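Local coordinates for protein 7,8-dihydro-6-hydroxymethylpterin pyrophosphokinase-dihydropteroate synthase (Plasmodium falciparum, PDB 6JWS) that probably makes dihydropteroate for folate synthesis, joining a kinase that pyrophosphorylates hydroxymethyldihydropterin to a synthase that couples the product to 4-aminobenzoate, at residues K47-S52 / L562-I567; K101-K106 / I513-K518; L54-P59 / N371-Y376. The protein carries 1 engineered substitution. One frame throughout, in Å; residues are numbered along the deposited sequence.

Contacts 1 and 2 illustrate how a two-enzyme chain is joined at its seam, while contact 3 lies within the antiparallel sheet of the kinase side. Contacts 1 and 2, with centres 10 Å apart, touch each other: K518 NZ bonds to N565 O at 2.8 Å and N565 ND2 to I104 O at 2.8 Å. Both bring the kinase part against the TIM barrel near a bound calcium ion, about 5 Å from the side chain of K47 and 8 Å from that of K101. Contact 3 continues strand 46-57, its centre 20 Å from that of contact 1. There, the side chain of T57 lies about 13 Å from the bound ATP and also from a magnesium ion.

Contact 1 of 3, residues K47-S52 / L562-I567; sequences KIINTS and LVLNGI
I49 lies across the last turn of helix 547-564, against L564. Its CB meets L564 CD1 at 4.2 Å and also lies near the L564 carbonyl oxygen. From there the side chain splits. I49 CG2, beside the backbone N, comes to 3.7 Å from L564 O, whereas CG1 is wedged between the N and the carbonyl carbon (chi1 53°) and carries CD1 away from the helix. The backbones come closer still: the CA of each residue directs its hydrogen at the carbonyl oxygen of the other, with L564 CA 3.4 Å from I49 O. No conventional hydrogen bond crosses directly; CH···O contacts, apolar packing and two waters link the segments.

Here strand 46-57 of the kinase-side sheet meets the C-terminal end of helix 547-564 in the pterin-binding TIM barrel, and two local irregularities shape the meeting surfaces. On the strand, I49 and N50 both face V169, a classic beta bulge. The helix ends in a Schellman motif with G566, at positive phi, as the C-prime residue: I567 N bonds to L562 O and G566 N to V563 O. The turn brings G566 CA to 3.4 Å from I48 O.

One water takes a hydrogen bond from T51 OG1 and donates to V563 O and I567 O, stitching the strand to the helix end. At the other extreme the long chain of K47 brings NZ to a second water, which donates to N565 OD1 at 2.6 Å; the ammonium would also be drawn by the negative end of the helix. N565 is steadied through ND2, which bonds to I104 and to F561 O. Beyond I49, N50 OD1 sits against V563 CG1 at a close 3.1 Å. That amide is held from outside, its oxygen by R569 and its ND2 by Y110.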
ATOM      1  N   LYS B  47      19.500 -40.397  -8.149  1.00 27.61           N
ATOM      2  CA  LYS B  47      18.879 -39.276  -8.824  1.00 26.58           C
ATOM      3  C   LYS B  47      18.049 -38.418  -7.865  1.00 24.09           C
ATOM      4  O   LYS B  47      17.092 -38.909  -7.265  1.00 22.79           O
ATOM      5  CB  LYS B  47      18.004 -39.780  -9.973  1.00 27.45           C
ATOM      6  CG  LYS B  47      17.390 -38.635 -10.753  1.00 27.86           C
ATOM      7  CD  LYS B  47      16.536 -39.004 -11.930  1.00 30.18           C
ATOM      8  CE  LYS B  47      16.555 -37.815 -12.866  1.00 33.04           C
ATOM      9  NZ  LYS B  47      15.273 -37.703 -13.581  1.00 40.95           N
ATOM     10  N   ILE B  48      18.366 -37.116  -7.812  1.00 21.32           N
ATOM     11  CA  ILE B  48      17.539 -36.149  -7.103  1.00 22.05           C
ATOM     12  C   ILE B  48      16.230 -35.920  -7.859  1.00 21.81           C
ATOM     13  O   ILE B  48      16.234 -35.460  -8.998  1.00 22.41           O
ATOM     14  CB  ILE B  48      18.301 -34.828  -6.889  1.00 23.30           C
ATOM     15  CG1 ILE B  48      19.558 -35.059  -6.048  1.00 22.69           C
ATOM     16  CG2 ILE B  48      17.378 -33.785  -6.262  1.00 21.95           C
ATOM     17  CD1 ILE B  48      20.499 -33.874  -5.992  1.00 24.92           C
ATOM     18  N   ILE B  49      15.105 -36.214  -7.199  1.00 19.91           N
ATOM     19  CA  ILE B  49      13.801 -36.129  -7.832  1.00 17.17           C
ATOM     20  C   ILE B  49      12.887 -35.196  -7.042  1.00 17.18           C
ATOM     21  O   ILE B  49      11.710 -35.098  -7.381  1.00 17.29           O
ATOM     22  CB  ILE B  49      13.146 -37.520  -7.971  1.00 18.33           C
ATOM     23  CG1 ILE B  49      13.104 -38.259  -6.632  1.00 17.28           C
ATOM     24  CG2 ILE B  49      13.789 -38.361  -9.069  1.00 17.75           C
ATOM     25  CD1 ILE B  49      12.270 -39.510  -6.669  1.00 16.78           C
ATOM     26  N   ASN B  50      13.401 -34.554  -5.976  1.00 16.38           N
ATOM     27  CA  ASN B  50      12.645 -33.552  -5.239  1.00 15.90           C
ATOM     28  C   ASN B  50      13.595 -32.697  -4.396  1.00 16.13           C
ATOM     29  O   ASN B  50      14.667 -33.148  -4.016  1.00 17.52           O
ATOM     30  CB  ASN B  50      11.454 -34.153  -4.474  1.00 15.80           C
ATOM     31  CG  ASN B  50      10.324 -33.157  -4.298  1.00 16.42           C
ATOM     32  OD1 ASN B  50      10.520 -31.941  -4.422  1.00 16.50           O
ATOM     33  ND2 ASN B  50       9.139 -33.651  -3.999  1.00 15.56           N
ATOM     34  N   THR B  51      13.231 -31.430  -4.170  1.00 15.56           N
ATOM     35  CA  THR B  51      13.964 -30.531  -3.300  1.00 15.07           C
ATOM     36  C   THR B  51      12.950 -29.615  -2.630  1.00 14.71           C
ATOM     37  O   THR B  51      11.855 -29.423  -3.148  1.00 16.35           O
ATOM     38  CB  THR B  51      14.977 -29.653  -4.055  1.00 17.14           C
ATOM     39  OG1 THR B  51      14.399 -29.087  -5.238  1.00 18.18           O
ATOM     40  CG2 THR B  51      16.275 -30.357  -4.406  1.00 18.22           C
ATOM     41  N   SER B  52      13.316 -29.059  -1.475  1.00 13.45           N
ATOM     42  CA  SER B  52      12.528 -28.042  -0.807  1.00 12.36           C
ATOM     43  C   SER B  52      13.121 -26.691  -1.197  1.00 12.11           C
ATOM     44  O   SER B  52      14.133 -26.660  -1.891  1.00 11.31           O
ATOM     45  CB  SER B  52      12.622 -28.245   0.685  1.00 12.49           C
ATOM     46  OG  SER B  52      13.927 -27.892   1.160  1.00 12.22           O
ATOM     47  N   LEU B 562       9.932 -29.740 -13.378  1.00 11.38           N
ATOM     48  CA  LEU B 562      11.335 -29.374 -13.275  1.00 11.56           C
ATOM     49  C   LEU B 562      11.950 -30.007 -12.029  1.00 12.32           C
ATOM     50  O   LEU B 562      13.069 -30.519 -12.075  1.00 12.65           O
ATOM     51  CB  LEU B 562      11.482 -27.848 -13.242  1.00 10.65           C
ATOM     52  CG  LEU B 562      11.728 -27.215 -14.609  1.00 10.89           C
ATOM     53  CD1 LEU B 562      10.484 -27.256 -15.485  1.00 10.22           C
ATOM     54  CD2 LEU B 562      12.249 -25.793 -14.461  1.00  9.89           C
ATOM     55  N   VAL B 563      11.222 -29.950 -10.915  1.00 12.40           N
ATOM     56  CA  VAL B 563      11.743 -30.440  -9.650  1.00 14.34           C
ATOM     57  C   VAL B 563      11.928 -31.965  -9.704  1.00 14.89           C
ATOM     58  O   VAL B 563      12.919 -32.486  -9.189  1.00 14.47           O
ATOM     59  CB  VAL B 563      10.862 -29.950  -8.476  1.00 14.94           C
ATOM     60  CG1 VAL B 563      10.887 -30.875  -7.279  1.00 15.23           C
ATOM     61  CG2 VAL B 563      11.191 -28.510  -8.077  1.00 13.97           C
ATOM     62  N   LEU B 564      10.999 -32.678 -10.361  1.00 14.97           N
ATOM     63  CA  LEU B 564      11.153 -34.114 -10.558  1.00 16.01           C
ATOM     64  C   LEU B 564      12.461 -34.392 -11.297  1.00 16.60           C
ATOM     65  O   LEU B 564      13.057 -35.450 -11.153  1.00 17.56           O
ATOM     66  CB  LEU B 564       9.976 -34.618 -11.397  1.00 16.42           C
ATOM     67  CG  LEU B 564       9.979 -36.112 -11.746  1.00 17.27           C
ATOM     68  CD1 LEU B 564       9.869 -36.982 -10.487  1.00 16.35           C
ATOM     69  CD2 LEU B 564       8.805 -36.419 -12.678  1.00 16.11           C
ATOM     70  N   ASN B 565      12.919 -33.419 -12.087  1.00 14.90           N
ATOM     71  CA  ASN B 565      14.056 -33.660 -12.954  1.00 15.35           C
ATOM     72  C   ASN B 565      15.307 -33.070 -12.313  1.00 14.67           C
ATOM     73  O   ASN B 565      16.309 -32.870 -12.989  1.00 14.71           O
ATOM     74  CB  ASN B 565      13.745 -33.214 -14.392  1.00 15.27           C
ATOM     75  CG  ASN B 565      12.920 -34.260 -15.109  1.00 16.00           C
ATOM     76  OD1 ASN B 565      13.481 -35.266 -15.561  1.00 18.72           O
ATOM     77  ND2 ASN B 565      11.609 -34.060 -15.199  1.00 13.93           N
ATOM     78  N   GLY B 566      15.193 -32.730 -11.022  1.00 13.84           N
ATOM     79  CA  GLY B 566      16.330 -32.326 -10.215  1.00 13.61           C
ATOM     80  C   GLY B 566      16.713 -30.862 -10.363  1.00 13.80           C
ATOM     81  O   GLY B 566      17.826 -30.482 -10.015  1.00 14.52           O
ATOM     82  N   ILE B 567      15.804 -30.024 -10.879  1.00 14.58           N
ATOM     83  CA  ILE B 567      16.040 -28.588 -10.805  1.00 13.77           C
ATOM     84  C   ILE B 567      15.706 -28.146  -9.381  1.00 13.28           C
ATOM     85  O   ILE B 567      14.627 -28.438  -8.881  1.00 12.44           O
ATOM     86  CB  ILE B 567      15.232 -27.820 -11.871  1.00 14.58           C
ATOM     87  CG1 ILE B 567      15.537 -28.337 -13.286  1.00 15.40           C
ATOM     88  CG2 ILE B 567      15.468 -26.312 -11.747  1.00 13.73           C
ATOM     89  CD1 ILE B 567      17.024 -28.424 -13.611  1.00 14.68           C
TER
HETATM   90  O   HOH W   1      16.030 -35.606 -15.540  1.00 17.97           O
HETATM   91  O   HOH W   2      14.681 -30.820  -7.459  1.00 11.30           O

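Contact 2 of 3, residues K101-K106 / I513-K518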
ATOM      1  N   LYS B 101      21.205 -37.853 -17.826  1.00 48.36           N
ATOM      2  CA  LYS B 101      20.505 -36.587 -17.662  1.00 49.60           C
ATOM      3  C   LYS B 101      19.120 -36.626 -18.314  1.00 44.69           C
ATOM      4  O   LYS B 101      18.447 -35.599 -18.361  1.00 48.10           O
ATOM      5  CB  LYS B 101      21.358 -35.428 -18.192  1.00 49.22           C
ATOM      6  CG  LYS B 101      22.521 -35.015 -17.297  1.00 53.26           C
ATOM      7  CD  LYS B 101      23.271 -33.767 -17.769  1.00 57.37           C
ATOM      8  CE  LYS B 101      22.645 -32.442 -17.365  1.00 49.47           C
ATOM      9  NZ  LYS B 101      23.425 -31.299 -17.906  1.00 46.55           N
ATOM     10  N   GLU B 102      18.700 -37.807 -18.791  1.00 39.16           N
ATOM     11  CA  GLU B 102      17.424 -37.994 -19.467  1.00 39.77           C
ATOM     12  C   GLU B 102      16.273 -37.447 -18.619  1.00 35.07           C
ATOM     13  O   GLU B 102      16.307 -37.532 -17.390  1.00 30.76           O
ATOM     14  CB  GLU B 102      17.142 -39.483 -19.668  1.00 45.53           C
ATOM     15  CG  GLU B 102      17.814 -40.090 -20.886  1.00 61.80           C
ATOM     16  CD  GLU B 102      17.269 -41.455 -21.300  1.00 71.20           C
ATOM     17  OE1 GLU B 102      16.539 -42.079 -20.488  1.00 68.74           O
ATOM     18  OE2 GLU B 102      17.575 -41.898 -22.437  1.00 74.58           O
ATOM     19  N   LEU B 103      15.228 -36.968 -19.307  1.00 29.26           N
ATOM     20  CA  LEU B 103      14.032 -36.433 -18.677  1.00 28.41           C
ATOM     21  C   LEU B 103      13.093 -37.579 -18.329  1.00 26.84           C
ATOM     22  O   LEU B 103      12.941 -38.503 -19.115  1.00 27.22           O
ATOM     23  CB  LEU B 103      13.314 -35.475 -19.635  1.00 24.92           C
ATOM     24  CG  LEU B 103      13.949 -34.106 -19.845  1.00 25.61           C
ATOM     25  CD1 LEU B 103      13.045 -33.253 -20.718  1.00 25.63           C
ATOM     26  CD2 LEU B 103      14.263 -33.414 -18.525  1.00 24.60           C
ATOM     27  N   ILE B 104      12.425 -37.452 -17.174  1.00 25.81           N
ATOM     28  CA  ILE B 104      11.363 -38.346 -16.746  1.00 25.05           C
ATOM     29  C   ILE B 104      10.115 -37.506 -16.466  1.00 27.05           C
ATOM     30  O   ILE B 104      10.218 -36.329 -16.103  1.00 27.51           O
ATOM     31  CB  ILE B 104      11.826 -39.120 -15.498  1.00 27.48           C
ATOM     32  CG1 ILE B 104      12.047 -38.185 -14.300  1.00 25.43           C
ATOM     33  CG2 ILE B 104      13.073 -39.952 -15.807  1.00 25.34           C
ATOM     34  CD1 ILE B 104      12.335 -38.900 -12.999  1.00 23.18           C
ATOM     35  N   ASP B 105       8.937 -38.107 -16.655  1.00 25.75           N
ATOM     36  CA  ASP B 105       7.698 -37.441 -16.301  1.00 27.45           C
ATOM     37  C   ASP B 105       7.042 -38.141 -15.112  1.00 27.68           C
ATOM     38  O   ASP B 105       5.989 -37.721 -14.644  1.00 27.85           O
ATOM     39  CB  ASP B 105       6.767 -37.266 -17.506  1.00 31.87           C
ATOM     40  CG  ASP B 105       6.329 -38.560 -18.177  1.00 37.16           C
ATOM     41  OD1 ASP B 105       6.715 -39.653 -17.679  1.00 35.15           O
ATOM     42  OD2 ASP B 105       5.618 -38.462 -19.213  1.00 39.59           O
ATOM     43  N   LYS B 106       7.680 -39.197 -14.605  1.00 28.95           N
ATOM     44  CA  LYS B 106       7.152 -39.911 -13.459  1.00 32.26           C
ATOM     45  C   LYS B 106       8.220 -40.851 -12.922  1.00 33.00           C
ATOM     46  O   LYS B 106       9.190 -41.167 -13.604  1.00 34.98           O
ATOM     47  CB  LYS B 106       5.878 -40.683 -13.816  1.00 37.20           C
ATOM     48  CG  LYS B 106       5.072 -41.175 -12.619  1.00 45.49           C
ATOM     49  CD  LYS B 106       3.608 -41.495 -12.912  1.00 48.81           C
ATOM     50  CE  LYS B 106       2.809 -41.700 -11.638  1.00 50.07           C
ATOM     51  NZ  LYS B 106       1.365 -41.913 -11.898  1.00 46.46           N
ATOM     52  N   ILE B 513      15.627 -28.264 -22.758  1.00 16.39           N
ATOM     53  CA  ILE B 513      16.354 -27.077 -22.315  1.00 14.99           C
ATOM     54  C   ILE B 513      16.627 -27.163 -20.815  1.00 14.96           C
ATOM     55  O   ILE B 513      17.548 -26.512 -20.323  1.00 15.34           O
ATOM     56  CB  ILE B 513      15.607 -25.782 -22.711  1.00 14.73           C
ATOM     57  CG1 ILE B 513      16.534 -24.564 -22.745  1.00 13.68           C
ATOM     58  CG2 ILE B 513      14.365 -25.533 -21.852  1.00 14.02           C
ATOM     59  CD1 ILE B 513      15.938 -23.379 -23.472  1.00 12.56           C
ATOM     60  N   ILE B 514      15.829 -27.975 -20.114  1.00 15.28           N
ATOM     61  CA  ILE B 514      15.874 -28.149 -18.667  1.00 16.88           C
ATOM     62  C   ILE B 514      17.188 -28.814 -18.256  1.00 18.25           C
ATOM     63  O   ILE B 514      17.798 -28.436 -17.254  1.00 18.31           O
ATOM     64  CB  ILE B 514      14.612 -28.914 -18.206  1.00 17.16           C
ATOM     65  CG1 ILE B 514      13.426 -27.962 -18.065  1.00 16.90           C
ATOM     66  CG2 ILE B 514      14.827 -29.743 -16.945  1.00 17.36           C
ATOM     67  CD1 ILE B 514      12.087 -28.656 -18.218  1.00 18.46           C
ATOM     68  N   LYS B 515      17.666 -29.747 -19.081  1.00 19.59           N
ATOM     69  CA  LYS B 515      18.942 -30.405 -18.845  1.00 21.24           C
ATOM     70  C   LYS B 515      20.085 -29.400 -18.893  1.00 20.64           C
ATOM     71  O   LYS B 515      21.137 -29.631 -18.306  1.00 23.15           O
ATOM     72  CB  LYS B 515      19.251 -31.441 -19.928  1.00 22.74           C
ATOM     73  CG  LYS B 515      18.289 -32.616 -20.055  1.00 24.94           C
ATOM     74  CD  LYS B 515      18.853 -33.576 -21.084  1.00 28.66           C
ATOM     75  CE  LYS B 515      17.872 -34.009 -22.149  1.00 34.50           C
ATOM     76  NZ  LYS B 515      18.467 -33.978 -23.509  1.00 35.33           N
ATOM     77  N   LEU B 516      19.882 -28.281 -19.584  1.00 19.03           N
ATOM     78  CA  LEU B 516      20.916 -27.269 -19.660  1.00 17.85           C
ATOM     79  C   LEU B 516      20.992 -26.455 -18.365  1.00 19.29           C
ATOM     80  O   LEU B 516      21.957 -25.715 -18.205  1.00 19.54           O
ATOM     81  CB  LEU B 516      20.647 -26.359 -20.868  1.00 18.52           C
ATOM     82  CG  LEU B 516      20.693 -26.998 -22.266  1.00 17.92           C
ATOM     83  CD1 LEU B 516      20.463 -25.935 -23.341  1.00 16.15           C
ATOM     84  CD2 LEU B 516      22.035 -27.684 -22.513  1.00 17.93           C
ATOM     85  N   LEU B 517      19.998 -26.557 -17.454  1.00 19.10           N
ATOM     86  CA  LEU B 517      19.998 -25.738 -16.237  1.00 20.31           C
ATOM     87  C   LEU B 517      20.885 -26.370 -15.166  1.00 23.15           C
ATOM     88  O   LEU B 517      20.990 -25.849 -14.051  1.00 23.48           O
ATOM     89  CB  LEU B 517      18.584 -25.583 -15.669  1.00 17.43           C
ATOM     90  CG  LEU B 517      17.550 -24.939 -16.584  1.00 15.86           C
ATOM     91  CD1 LEU B 517      16.160 -25.117 -15.993  1.00 14.29           C
ATOM     92  CD2 LEU B 517      17.878 -23.470 -16.810  1.00 15.01           C
ATOM     93  N   LYS B 518      21.507 -27.496 -15.521  1.00 26.66           N
ATOM     94  CA  LYS B 518      22.332 -28.289 -14.624  1.00 31.07           C
ATOM     95  C   LYS B 518      23.645 -28.635 -15.324  1.00 35.54           C
ATOM     96  O   LYS B 518      23.655 -29.072 -16.472  1.00 38.66           O
ATOM     97  CB  LYS B 518      21.567 -29.559 -14.245  1.00 30.31           C
ATOM     98  CG  LYS B 518      20.753 -29.452 -12.964  1.00 33.63           C
ATOM     99  CD  LYS B 518      19.577 -30.399 -12.812  1.00 34.34           C
ATOM    100  CE  LYS B 518      19.790 -31.820 -13.284  1.00 36.01           C
ATOM    101  NZ  LYS B 518      18.727 -32.204 -14.245  1.00 39.39           N
TER
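K101 and K515 run past each other, each reaching the other's backbone. The K101 chain turns at chi3 (83°), which brings its ammonium to two carbonyl oxygens: NZ donates to K515 O at 2.9 Å and to K518 O at 2.7 Å. Neither bond is ideally aimed, for NZ is tilted from the plane of the first carbonyl and stands above that of the second, 37° out of it. In return, the aliphatic part of K515 passes along the K101 carbonyl, with CG and CD each 3.4 Å from K101 O. The ammonium of K515 continues outward to a salt bridge with E512.

Segment 513-518 belongs to the connection between parallel strands 500-503 and 525-529 of the TIM barrel, the place where that fold commonly has a helix. Here residues 513-516 keep helical backbone angles without the regular bonds; L516 N reaches I513 O and L517 N reaches I514 O. Of the two oxygens K101 binds, that of K515 belongs to this helical stretch and that of K518 to the loop that follows.

Next to the lysines is a small apolar patch. L103 and I514 meet at about a right angle, with CD2 of the leucine against CG2 of the isoleucine at 4.0 Å. I514 is buried, leaning on F561 and L562 of helix 547-564, while L103 also touches N565. K518 CB lies beside K101 CE, but its NZ goes on to N565 O and stays 6.0 Å from K101 NZ; the carbonyl oxygens bound by each ammonium probably ease the like-charge repulsion.

Contact 3 of 3, residues L54-P59 / N371-Y376; sequences LYETVP and NNKRIY
Y55 and R374 form a non-hydrogen-bonded pair of two antiparallel strands, their side chains lying side by side and pointing the same way. R374 NH1 donates to Y55 OH at 2.7 Å, fairly straight at 158°. The hydroxyl sits at the edge of the guanidinium, near its plane, although ring and guanidinium are turned 74° apart. With CG anti to the backbone N (chi1 -176°) and bends at chi2 and chi3, the arginine lays CD 3.6 Å from Y55 CE1 before NH1 reaches the hydroxyl. Backbone bonds flank this pair: I375 N to L54 O, and E56 with K373 in both directions.

On the other face, I375 packs its CB on L54 CB at 3.8 Å, and its CD1 lies 3.6 Å from E56 N. E56 and K373 run alongside each other, and a water bridges E56 OE2 to K373 NZ, which stay 4.7 Å apart. Farther along, V58 CG2 rests on N371 CB at 3.7 Å.

A second shell positions these groups. D335 bonds to the Y55 hydroxyl and E599 makes a salt bridge with R374, fixing both members of the pair; Y164 and Y384 bond to E56 OE1, and E387 pairs with K373. Strand 46-57 is flanked by strands 163-172 and 372-377 in the antiparallel sheet, with 382-384 beyond the latter, while helix 327-336 covers the face bearing Y55, T57 and N372.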
ATOM      1  N   LEU B  54      15.327 -23.455   0.024  1.00 14.07           N
ATOM      2  CA  LEU B  54      16.386 -23.179   0.970  1.00 15.81           C
ATOM      3  C   LEU B  54      15.782 -22.336   2.088  1.00 15.66           C
ATOM      4  O   LEU B  54      14.901 -21.522   1.822  1.00 14.44           O
ATOM      5  CB  LEU B  54      17.408 -22.349   0.196  1.00 17.02           C
ATOM      6  CG  LEU B  54      18.836 -22.834   0.312  1.00 21.84           C
ATOM      7  CD1 LEU B  54      19.686 -22.265  -0.823  1.00 23.22           C
ATOM      8  CD2 LEU B  54      19.391 -22.411   1.671  1.00 25.35           C
ATOM      9  N   TYR B  55      16.274 -22.515   3.325  1.00 16.36           N
ATOM     10  CA  TYR B  55      15.735 -21.777   4.461  1.00 16.49           C
ATOM     11  C   TYR B  55      16.843 -21.300   5.386  1.00 17.63           C
ATOM     12  O   TYR B  55      17.789 -22.028   5.658  1.00 17.56           O
ATOM     13  CB  TYR B  55      14.749 -22.628   5.256  1.00 14.78           C
ATOM     14  CG  TYR B  55      13.460 -22.914   4.532  1.00 14.95           C
ATOM     15  CD1 TYR B  55      12.392 -22.026   4.591  1.00 14.56           C
ATOM     16  CD2 TYR B  55      13.318 -24.061   3.765  1.00 13.69           C
ATOM     17  CE1 TYR B  55      11.204 -22.296   3.927  1.00 13.87           C
ATOM     18  CE2 TYR B  55      12.137 -24.348   3.112  1.00 13.76           C
ATOM     19  CZ  TYR B  55      11.081 -23.459   3.189  1.00 14.02           C
ATOM     20  OH  TYR B  55       9.924 -23.743   2.516  1.00 14.89           O
ATOM     21  N   GLU B  56      16.699 -20.071   5.878  1.00 19.78           N
ATOM     22  CA  GLU B  56      17.545 -19.598   6.956  1.00 20.27           C
ATOM     23  C   GLU B  56      16.796 -19.776   8.273  1.00 23.04           C
ATOM     24  O   GLU B  56      15.709 -19.226   8.467  1.00 21.89           O
ATOM     25  CB  GLU B  56      17.923 -18.147   6.744  1.00 20.03           C
ATOM     26  CG  GLU B  56      18.514 -17.511   7.988  1.00 19.63           C
ATOM     27  CD  GLU B  56      18.867 -16.080   7.676  1.00 20.58           C
ATOM     28  OE1 GLU B  56      19.869 -15.872   6.960  1.00 23.99           O
ATOM     29  OE2 GLU B  56      18.101 -15.187   8.079  1.00 21.94           O
ATOM     30  N   THR B  57      17.421 -20.552   9.159  1.00 26.19           N
ATOM     31  CA  THR B  57      16.771 -21.152  10.309  1.00 33.81           C
ATOM     32  C   THR B  57      17.428 -20.662  11.601  1.00 36.15           C
ATOM     33  O   THR B  57      18.653 -20.607  11.715  1.00 34.63           O
ATOM     34  CB  THR B  57      16.809 -22.675  10.145  1.00 36.39           C
ATOM     35  OG1 THR B  57      15.563 -23.038   9.551  1.00 45.26           O
ATOM     36  CG2 THR B  57      17.019 -23.430  11.437  1.00 42.52           C
ATOM     37  N   VAL B  58      16.588 -20.303  12.571  1.00 41.71           N
ATOM     38  CA  VAL B  58      17.032 -20.056  13.937  1.00 52.64           C
ATOM     39  C   VAL B  58      16.708 -21.301  14.765  1.00 59.34           C
ATOM     40  O   VAL B  58      15.564 -21.758  14.761  1.00 61.31           O
ATOM     41  CB  VAL B  58      16.380 -18.791  14.535  1.00 50.29           C
ATOM     42  CG1 VAL B  58      16.636 -18.674  16.033  1.00 56.01           C
ATOM     43  CG2 VAL B  58      16.842 -17.527  13.823  1.00 50.65           C
ATOM     44  N   PRO B  59      17.694 -21.896  15.482  1.00 64.13           N
ATOM     45  CA  PRO B  59      17.452 -23.107  16.275  1.00 67.32           C
ATOM     46  C   PRO B  59      16.336 -22.983  17.316  1.00 73.97           C
ATOM     47  O   PRO B  59      15.865 -21.885  17.620  1.00 69.54           O
ATOM     48  CB  PRO B  59      18.808 -23.401  16.934  1.00 61.88           C
ATOM     49  CG  PRO B  59      19.810 -22.697  16.049  1.00 64.76           C
ATOM     50  CD  PRO B  59      19.099 -21.456  15.545  1.00 64.18           C
ATOM     51  N   ASN B 371      11.402 -15.929  11.967  1.00 41.65           N
ATOM     52  CA  ASN B 371      12.843 -16.139  11.922  1.00 41.36           C
ATOM     53  C   ASN B 371      13.186 -17.444  11.204  1.00 36.68           C
ATOM     54  O   ASN B 371      14.221 -18.046  11.467  1.00 38.62           O
ATOM     55  CB  ASN B 371      13.462 -16.133  13.322  1.00 50.05           C
ATOM     56  CG  ASN B 371      13.399 -14.784  14.009  1.00 57.98           C
ATOM     57  OD1 ASN B 371      13.436 -13.737  13.362  1.00 64.88           O
ATOM     58  ND2 ASN B 371      13.305 -14.805  15.327  1.00 56.86           N
ATOM     59  N   ASN B 372      12.307 -17.901  10.318  1.00 30.47           N
ATOM     60  CA  ASN B 372      12.603 -19.081   9.522  1.00 30.23           C
ATOM     61  C   ASN B 372      12.258 -18.743   8.074  1.00 28.09           C
ATOM     62  O   ASN B 372      11.122 -18.930   7.650  1.00 32.18           O
ATOM     63  CB  ASN B 372      11.892 -20.322  10.065  1.00 29.13           C
ATOM     64  CG  ASN B 372      12.423 -20.738  11.420  1.00 30.57           C
ATOM     65  OD1 ASN B 372      13.536 -21.244  11.514  1.00 33.55           O
ATOM     66  ND2 ASN B 372      11.652 -20.511  12.473  1.00 28.60           N
ATOM     67  N   LYS B 373      13.239 -18.185   7.359  1.00 23.75           N
ATOM     68  CA  LYS B 373      12.992 -17.443   6.131  1.00 20.25           C
ATOM     69  C   LYS B 373      13.212 -18.331   4.908  1.00 17.53           C
ATOM     70  O   LYS B 373      14.271 -18.956   4.753  1.00 15.24           O
ATOM     71  CB  LYS B 373      13.918 -16.232   6.056  1.00 19.79           C
ATOM     72  CG  LYS B 373      13.674 -15.173   7.123  1.00 21.61           C
ATOM     73  CD  LYS B 373      14.414 -13.886   6.814  1.00 21.96           C
ATOM     74  CE  LYS B 373      14.264 -12.792   7.855  1.00 24.92           C
ATOM     75  NZ  LYS B 373      15.095 -11.617   7.484  1.00 25.71           N
ATOM     76  N   ARG B 374      12.197 -18.341   4.034  1.00 16.22           N
ATOM     77  CA  ARG B 374      12.287 -18.950   2.713  1.00 14.90           C
ATOM     78  C   ARG B 374      13.277 -18.172   1.837  1.00 14.52           C
ATOM     79  O   ARG B 374      13.238 -16.939   1.750  1.00 13.88           O
ATOM     80  CB  ARG B 374      10.881 -19.077   2.114  1.00 14.53           C
ATOM     81  CG  ARG B 374      10.832 -19.782   0.759  1.00 16.03           C
ATOM     82  CD  ARG B 374       9.930 -20.994   0.842  1.00 18.58           C
ATOM     83  NE  ARG B 374       8.558 -20.609   0.767  1.00 20.65           N
ATOM     84  CZ  ARG B 374       7.557 -21.179   1.399  1.00 24.32           C
ATOM     85  NH1 ARG B 374       7.750 -22.210   2.203  1.00 24.45           N
ATOM     86  NH2 ARG B 374       6.345 -20.680   1.231  1.00 29.93           N
ATOM     87  N   ILE B 375      14.166 -18.910   1.160  1.00 15.01           N
ATOM     88  CA  ILE B 375      15.176 -18.310   0.301  1.00 14.61           C
ATOM     89  C   ILE B 375      14.962 -18.766  -1.143  1.00 14.63           C
ATOM     90  O   ILE B 375      14.658 -19.931  -1.381  1.00 13.15           O
ATOM     91  CB  ILE B 375      16.568 -18.723   0.815  1.00 14.29           C
ATOM     92  CG1 ILE B 375      16.947 -17.972   2.097  1.00 14.87           C
ATOM     93  CG2 ILE B 375      17.627 -18.565  -0.269  1.00 13.78           C
ATOM     94  CD1 ILE B 375      18.109 -18.616   2.845  1.00 13.58           C
ATOM     95  N   TYR B 376      15.205 -17.858  -2.108  1.00 14.58           N
ATOM     96  CA  TYR B 376      15.336 -18.261  -3.507  1.00 14.23           C
ATOM     97  C   TYR B 376      16.706 -17.819  -4.028  1.00 14.23           C
ATOM     98  O   TYR B 376      17.339 -16.961  -3.408  1.00 13.56           O
ATOM     99  CB  TYR B 376      14.173 -17.726  -4.360  1.00 12.93           C
ATOM    100  CG  TYR B 376      14.213 -16.237  -4.603  1.00 12.97           C
ATOM    101  CD1 TYR B 376      13.752 -15.359  -3.636  1.00 12.76           C
ATOM    102  CD2 TYR B 376      14.712 -15.689  -5.781  1.00 12.78           C
ATOM    103  CE1 TYR B 376      13.748 -13.990  -3.832  1.00 12.35           C
ATOM    104  CE2 TYR B 376      14.731 -14.312  -5.988  1.00 12.77           C
ATOM    105  CZ  TYR B 376      14.238 -13.456  -5.010  1.00 12.79           C
ATOM    106  OH  TYR B 376      14.229 -12.092  -5.140  1.00 11.86           O
TER
HETATM  107  O   HOH W   3      17.863 -12.744   7.870  1.00 33.60           O